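Local coordinates for GTN Reductase (Agrobacterium tumefaciens, PDB 5N6G), which probably catalyses flavin-dependent reduction of carbon-carbon double bonds as an FMN-binding ene-reductase of the Old Yellow Enzyme family, at residues 261-275 and 298-310. Residues are numbered along the deposited sequence; the frame is centred on the assembly and turned at random.
Sequences LAFIHVVEGATGGPR and GKGLWIANNGYDR. With FMN (flavin mononucleotide), chain B.
Y308 and E268 meet through a hydrogen bond from OH to OE1 (2.7 Å), on the syn side of the carboxylate. R275 NH1 reaches the same oxygen on the anti side, and NH2 comes from above the carboxylate plane. A carboxylate suits this place because its charge meets the arginine while OE2 still takes a water that W302 NE1 holds. R275, bent at chi3 (54°), also sends NH1 in the carbonyl plane to N306 O (2.9 Å), and its guanidinium makes an off-centre cation-pi contact with the Y308 ring.

With chi1 at -170°, N306 swings CG away from its own backbone N, and the amide enters the 268-273 loop: ND2 donates to E268 O (2.8 Å) and G273 O, while OD1 receives G272 N (2.9 Å) from above its carbonyl plane. Asparagine fits, its short amide carrying donor and acceptor side by side.

These loops follow parallel neighbours 263-267 and 301-305, sixth and seventh strands of the TIM barrel, joined through helix 286-295. Toward that helix, V266 CG1 and I264 CB, from branched aliphatic side chains suited to a broad apolar ring, pack against the W302 indole. On the barrel's inner side I303 CG2 sits over one face of the H265 imidazole, whose ND1 bonds E176. N305 CB meets the edge of that ring, and the N305 amide grips the FMN ribityl chain: OD1 accepts from O3' (2.6 Å), ND2 donates to O5' (3.0 Å). G307, a glycine that readily takes positive phi, gives its N-H to phosphate O1P.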
loop_
_atom_site.group_PDB
_atom_site.type_symbol
_atom_site.label_atom_id
_atom_site.label_comp_id
_atom_site.label_asym_id
_atom_site.label_seq_id
_atom_site.Cartn_x
_atom_site.Cartn_y
_atom_site.Cartn_z
ATOM N N LEU A 261 -16.560 2.117 2.331
ATOM C CA LEU A 261 -15.352 1.753 1.605
ATOM C C LEU A 261 -15.350 0.278 1.203
ATOM O O LEU A 261 -16.047 -0.571 1.787
ATOM C CB LEU A 261 -14.102 2.059 2.427
ATOM C CG LEU A 261 -13.895 3.531 2.819
ATOM C CD1 LEU A 261 -12.593 3.665 3.557
ATOM C CD2 LEU A 261 -13.912 4.430 1.589
ATOM N N ALA A 262 -14.520 -0.021 0.194
ATOM C CA ALA A 262 -14.468 -1.364 -0.380
ATOM C C ALA A 262 -13.719 -2.337 0.519
ATOM O O ALA A 262 -14.147 -3.487 0.680
ATOM C CB ALA A 262 -13.816 -1.313 -1.757
ATOM N N PHE A 263 -12.642 -1.880 1.145
ATOM C CA PHE A 263 -11.807 -2.755 1.956
ATOM C C PHE A 263 -10.889 -1.944 2.853
ATOM O O PHE A 263 -10.522 -0.800 2.556
ATOM C CB PHE A 263 -10.980 -3.745 1.098
ATOM C CG PHE A 263 -9.997 -3.099 0.141
ATOM C CD1 PHE A 263 -10.403 -2.758 -1.148
ATOM C CD2 PHE A 263 -8.676 -2.850 0.514
ATOM C CE1 PHE A 263 -9.518 -2.167 -2.054
ATOM C CE2 PHE A 263 -7.781 -2.264 -0.397
ATOM C CZ PHE A 263 -8.205 -1.925 -1.667
ATOM N N ILE A 264 -10.529 -2.583 3.970
ATOM C CA ILE A 264 -9.485 -2.142 4.881
ATOM C C ILE A 264 -8.421 -3.228 4.877
ATOM O O ILE A 264 -8.731 -4.400 5.118
ATOM C CB ILE A 264 -10.003 -1.949 6.324
ATOM C CG1 ILE A 264 -11.327 -1.159 6.359
ATOM C CG2 ILE A 264 -8.898 -1.334 7.195
ATOM C CD1 ILE A 264 -11.201 0.286 5.903
ATOM N N HIS A 265 -7.178 -2.843 4.612
ATOM C CA HIS A 265 -6.047 -3.753 4.565
ATOM C C HIS A 265 -5.123 -3.408 5.720
ATOM O O HIS A 265 -4.585 -2.297 5.775
ATOM C CB HIS A 265 -5.350 -3.618 3.209
ATOM C CG HIS A 265 -4.220 -4.559 2.979
ATOM N ND1 HIS A 265 -3.580 -4.624 1.765
ATOM C CD2 HIS A 265 -3.596 -5.452 3.781
ATOM C CE1 HIS A 265 -2.623 -5.532 1.818
ATOM N NE2 HIS A 265 -2.608 -6.050 3.029
ATOM N N VAL A 266 -4.954 -4.339 6.657
ATOM C CA VAL A 266 -4.234 -4.076 7.898
ATOM C C VAL A 266 -2.970 -4.922 7.963
ATOM O O VAL A 266 -3.021 -6.151 7.805
ATOM C CB VAL A 266 -5.126 -4.327 9.129
ATOM C CG1 VAL A 266 -5.622 -5.764 9.170
ATOM C CG2 VAL A 266 -4.388 -3.988 10.415
ATOM N N VAL A 267 -1.846 -4.258 8.228
ATOM C CA VAL A 267 -0.575 -4.897 8.560
ATOM C C VAL A 267 -0.578 -5.143 10.058
ATOM O O VAL A 267 -0.624 -4.196 10.857
ATOM C CB VAL A 267 0.621 -4.014 8.156
ATOM C CG1 VAL A 267 1.950 -4.664 8.554
ATOM C CG2 VAL A 267 0.603 -3.703 6.654
ATOM N N GLU A 268 -0.490 -6.408 10.446
ATOM C CA GLU A 268 -0.517 -6.809 11.841
ATOM C C GLU A 268 0.918 -6.949 12.337
ATOM O O GLU A 268 1.612 -7.912 11.995
ATOM C CB GLU A 268 -1.305 -8.108 11.989
ATOM C CG GLU A 268 -2.756 -7.922 11.551
ATOM C CD GLU A 268 -3.568 -9.209 11.523
ATOM O OE1 GLU A 268 -3.025 -10.286 11.170
ATOM O OE2 GLU A 268 -4.769 -9.123 11.844
ATOM N N GLY A 269 1.359 -5.993 13.143
ATOM C CA GLY A 269 2.707 -6.008 13.669
ATOM C C GLY A 269 3.684 -5.161 12.878
ATOM O O GLY A 269 3.321 -4.272 12.109
ATOM N N ALA A 270 4.965 -5.439 13.102
ATOM C CA ALA A 270 6.002 -4.765 12.333
ATOM C C ALA A 270 6.014 -5.311 10.911
ATOM O O ALA A 270 6.028 -6.526 10.703
ATOM C CB ALA A 270 7.361 -4.961 13.004
ATOM N N THR A 271 5.982 -4.415 9.925
ATOM C CA THR A 271 5.924 -4.862 8.538
ATOM C C THR A 271 7.123 -5.733 8.228
ATOM O O THR A 271 8.268 -5.270 8.291
ATOM C CB THR A 271 5.892 -3.659 7.595
ATOM O OG1 THR A 271 4.980 -2.675 8.103
ATOM C CG2 THR A 271 5.433 -4.120 6.217
ATOM N N GLY A 272 6.868 -6.992 7.881
ATOM C CA GLY A 272 7.935 -7.931 7.608
ATOM C C GLY A 272 8.651 -8.449 8.833
ATOM O O GLY A 272 9.663 -9.144 8.694
ATOM N N GLY A 273 8.155 -8.128 10.026
ATOM C CA GLY A 273 8.755 -8.553 11.268
ATOM C C GLY A 273 7.701 -9.094 12.201
ATOM O O GLY A 273 6.650 -9.571 11.760
ATOM N N PRO A 274 7.952 -9.041 13.511
ATOM C CA PRO A 274 7.071 -9.741 14.449
ATOM C C PRO A 274 5.639 -9.224 14.435
ATOM O O PRO A 274 5.387 -8.023 14.508
ATOM C CB PRO A 274 7.730 -9.492 15.816
ATOM C CG PRO A 274 9.115 -9.118 15.520
ATOM C CD PRO A 274 9.110 -8.443 14.194
ATOM N N ARG A 275 4.695 -10.167 14.439
ATOM C CA ARG A 275 3.280 -9.836 14.501
ATOM C C ARG A 275 2.902 -9.219 15.841
ATOM O O ARG A 275 1.919 -8.473 15.912
ATOM C CB ARG A 275 2.445 -11.101 14.250
ATOM C CG ARG A 275 2.447 -11.526 12.797
ATOM C CD ARG A 275 1.746 -12.858 12.571
ATOM N NE ARG A 275 0.410 -12.842 13.125
ATOM C CZ ARG A 275 -0.626 -12.239 12.556
ATOM N NH1 ARG A 275 -0.490 -11.620 11.392
ATOM N NH2 ARG A 275 -1.803 -12.266 13.157
ATOM N N GLY A 298 -19.023 -0.258 9.424
ATOM C CA GLY A 298 -18.096 -0.578 8.357
ATOM C C GLY A 298 -18.376 -1.944 7.777
ATOM O O GLY A 298 -18.432 -2.945 8.504
ATOM N N LYS A 299 -18.517 -1.997 6.452
ATOM C CA LYS A 299 -18.847 -3.217 5.732
ATOM C C LYS A 299 -17.781 -3.600 4.713
ATOM O O LYS A 299 -17.988 -4.557 3.958
ATOM C CB LYS A 299 -20.211 -3.052 5.052
ATOM C CG LYS A 299 -21.375 -2.851 6.021
ATOM C CD LYS A 299 -21.685 -4.105 6.800
ATOM C CE LYS A 299 -22.984 -3.973 7.610
ATOM N NZ LYS A 299 -22.890 -3.021 8.769
ATOM N N GLY A 300 -16.653 -2.894 4.685
ATOM C CA GLY A 300 -15.580 -3.233 3.780
ATOM C C GLY A 300 -15.007 -4.599 4.088
ATOM O O GLY A 300 -15.100 -5.114 5.199
ATOM N N LEU A 301 -14.378 -5.172 3.076
ATOM C CA LEU A 301 -13.678 -6.436 3.249
ATOM C C LEU A 301 -12.464 -6.217 4.149
ATOM O O LEU A 301 -11.682 -5.282 3.941
ATOM C CB LEU A 301 -13.237 -6.971 1.881
ATOM C CG LEU A 301 -12.788 -8.423 1.857
ATOM C CD1 LEU A 301 -13.987 -9.332 1.991
ATOM C CD2 LEU A 301 -12.022 -8.722 0.574
ATOM N N TRP A 302 -12.309 -7.063 5.157
ATOM C CA TRP A 302 -11.235 -6.923 6.132
ATOM C C TRP A 302 -10.091 -7.845 5.706
ATOM O O TRP A 302 -10.180 -9.074 5.871
ATOM C CB TRP A 302 -11.726 -7.284 7.532
ATOM C CG TRP A 302 -10.783 -6.877 8.603
ATOM C CD1 TRP A 302 -9.824 -7.657 9.195
ATOM C CD2 TRP A 302 -10.678 -5.583 9.213
ATOM N NE1 TRP A 302 -9.133 -6.924 10.131
ATOM C CE2 TRP A 302 -9.640 -5.651 10.164
ATOM C CE3 TRP A 302 -11.373 -4.380 9.060
ATOM C CZ2 TRP A 302 -9.294 -4.571 10.969
ATOM C CZ3 TRP A 302 -11.006 -3.305 9.824
ATOM C CH2 TRP A 302 -9.976 -3.400 10.762
ATOM N N ILE A 303 -9.021 -7.245 5.188
ATOM C CA ILE A 303 -7.893 -7.962 4.605
ATOM C C ILE A 303 -6.734 -7.836 5.573
ATOM O O ILE A 303 -6.343 -6.725 5.924
ATOM C CB ILE A 303 -7.482 -7.395 3.234
ATOM C CG1 ILE A 303 -8.663 -7.335 2.262
ATOM C CG2 ILE A 303 -6.308 -8.201 2.705
ATOM C CD1 ILE A 303 -8.316 -6.625 0.936
ATOM N N ALA A 304 -6.172 -8.956 5.983
ATOM C CA ALA A 304 -5.088 -8.944 6.949
ATOM C C ALA A 304 -3.801 -9.400 6.293
ATOM O O ALA A 304 -3.814 -10.202 5.365
ATOM C CB ALA A 304 -5.380 -9.858 8.136
ATOM N N ASN A 305 -2.694 -8.891 6.822
ATOM C CA ASN A 305 -1.369 -9.163 6.306
ATOM C C ASN A 305 -0.373 -9.242 7.446
ATOM O O ASN A 305 -0.582 -8.659 8.517
ATOM C CB ASN A 305 -0.921 -8.059 5.348
ATOM C CG ASN A 305 0.538 -8.147 5.026
ATOM O OD1 ASN A 305 1.363 -7.433 5.596
ATOM N ND2 ASN A 305 0.881 -9.046 4.119
ATOM N N ASN A 306 0.714 -9.976 7.163
ATOM C CA ASN A 306 2.029 -9.967 7.796
ATOM C C ASN A 306 2.289 -11.287 8.515
ATOM O O ASN A 306 1.714 -11.587 9.571
ATOM C CB ASN A 306 2.231 -8.784 8.743
ATOM C CG ASN A 306 3.688 -8.663 9.184
ATOM O OD1 ASN A 306 4.604 -8.719 8.359
ATOM N ND2 ASN A 306 3.910 -8.554 10.493
ATOM N N GLY A 307 3.141 -12.112 7.917
ATOM C CA GLY A 307 3.559 -13.349 8.544
ATOM C C GLY A 307 2.585 -14.498 8.445
ATOM O O GLY A 307 2.749 -15.486 9.165
ATOM N N TYR A 308 1.568 -14.407 7.596
ATOM C CA TYR A 308 0.646 -15.525 7.437
ATOM C C TYR A 308 1.299 -16.648 6.648
ATOM O O TYR A 308 2.190 -16.420 5.826
ATOM C CB TYR A 308 -0.622 -15.068 6.721
ATOM C CG TYR A 308 -1.577 -14.359 7.624
ATOM C CD1 TYR A 308 -2.506 -15.075 8.353
ATOM C CD2 TYR A 308 -1.542 -12.977 7.773
ATOM C CE1 TYR A 308 -3.397 -14.449 9.198
ATOM C CE2 TYR A 308 -2.439 -12.328 8.635
ATOM C CZ TYR A 308 -3.354 -13.084 9.348
ATOM O OH TYR A 308 -4.250 -12.501 10.205
ATOM N N ASP A 309 0.843 -17.872 6.914
ATOM C CA ASP A 309 1.170 -19.057 6.131
ATOM C C ASP A 309 -0.132 -19.788 5.823
ATOM O O ASP A 309 -1.224 -19.307 6.142
ATOM C CB ASP A 309 2.197 -19.948 6.848
ATOM C CG ASP A 309 1.691 -20.533 8.172
ATOM O OD1 ASP A 309 0.467 -20.567 8.438
ATOM O OD2 ASP A 309 2.551 -20.979 8.958
ATOM N N ARG A 310 -0.027 -20.940 5.161
ATOM C CA ARG A 310 -1.238 -21.618 4.710
ATOM C C ARG A 310 -2.182 -21.885 5.878
ATOM O O ARG A 310 -3.360 -21.510 5.828
ATOM C CB ARG A 310 -0.888 -22.918 4.006
ATOM C CG ARG A 310 -2.108 -23.623 3.409
ATOM C CD ARG A 310 -1.778 -24.950 2.760
ATOM N NE ARG A 310 -2.940 -25.478 2.035
ATOM C CZ ARG A 310 -3.844 -26.322 2.531
ATOM N NH1 ARG A 310 -3.771 -26.741 3.787
ATOM N NH2 ARG A 310 -4.855 -26.716 1.768
HETATM N N1 FMN B . 4.073 -2.611 1.506
HETATM C C2 FMN B . 3.324 -1.627 0.908
HETATM O O2 FMN B . 2.303 -1.153 1.455
HETATM N N3 FMN B . 3.684 -1.167 -0.339
HETATM C C4 FMN B . 4.786 -1.576 -1.067
HETATM O O4 FMN B . 4.993 -1.133 -2.196
HETATM C C4A FMN B . 5.587 -2.590 -0.416
HETATM N N5 FMN B . 6.631 -3.056 -1.054
HETATM C C5A FMN B . 7.293 -4.136 -0.495
HETATM C C6 FMN B . 8.332 -4.718 -1.212
HETATM C C7 FMN B . 8.955 -5.870 -0.755
HETATM C C7M FMN B . 10.055 -6.482 -1.586
HETATM C C8 FMN B . 8.546 -6.455 0.449
HETATM C C8M FMN B . 9.156 -7.738 0.942
HETATM C C9 FMN B . 7.522 -5.864 1.186
HETATM C C9A FMN B . 6.889 -4.714 0.714
HETATM N N10 FMN B . 5.775 -4.159 1.379
HETATM C C10 FMN B . 5.120 -3.079 0.855
HETATM C "C1'" FMN B . 5.224 -4.877 2.538
HETATM C "C2'" FMN B . 4.385 -6.068 2.091
HETATM O "O2'" FMN B . 3.218 -5.628 1.387
HETATM C "C3'" FMN B . 3.952 -6.967 3.249
HETATM O "O3'" FMN B . 3.254 -6.190 4.220
HETATM C "C4'" FMN B . 5.114 -7.675 3.943
HETATM O "O4'" FMN B . 5.922 -8.357 2.981
HETATM C "C5'" FMN B . 4.643 -8.626 5.028
HETATM O "O5'" FMN B . 3.837 -9.678 4.460
HETATM P P FMN B . 4.352 -11.199 4.215
HETATM O O1P FMN B . 4.687 -11.739 5.589
HETATM O O2P FMN B . 5.600 -11.069 3.357
HETATM O O3P FMN B . 3.211 -11.873 3.544
HETATM O O HOH W 1 -7.001 -7.892 11.859
HETATM O O HOH W 2 6.517 -11.052 9.627
#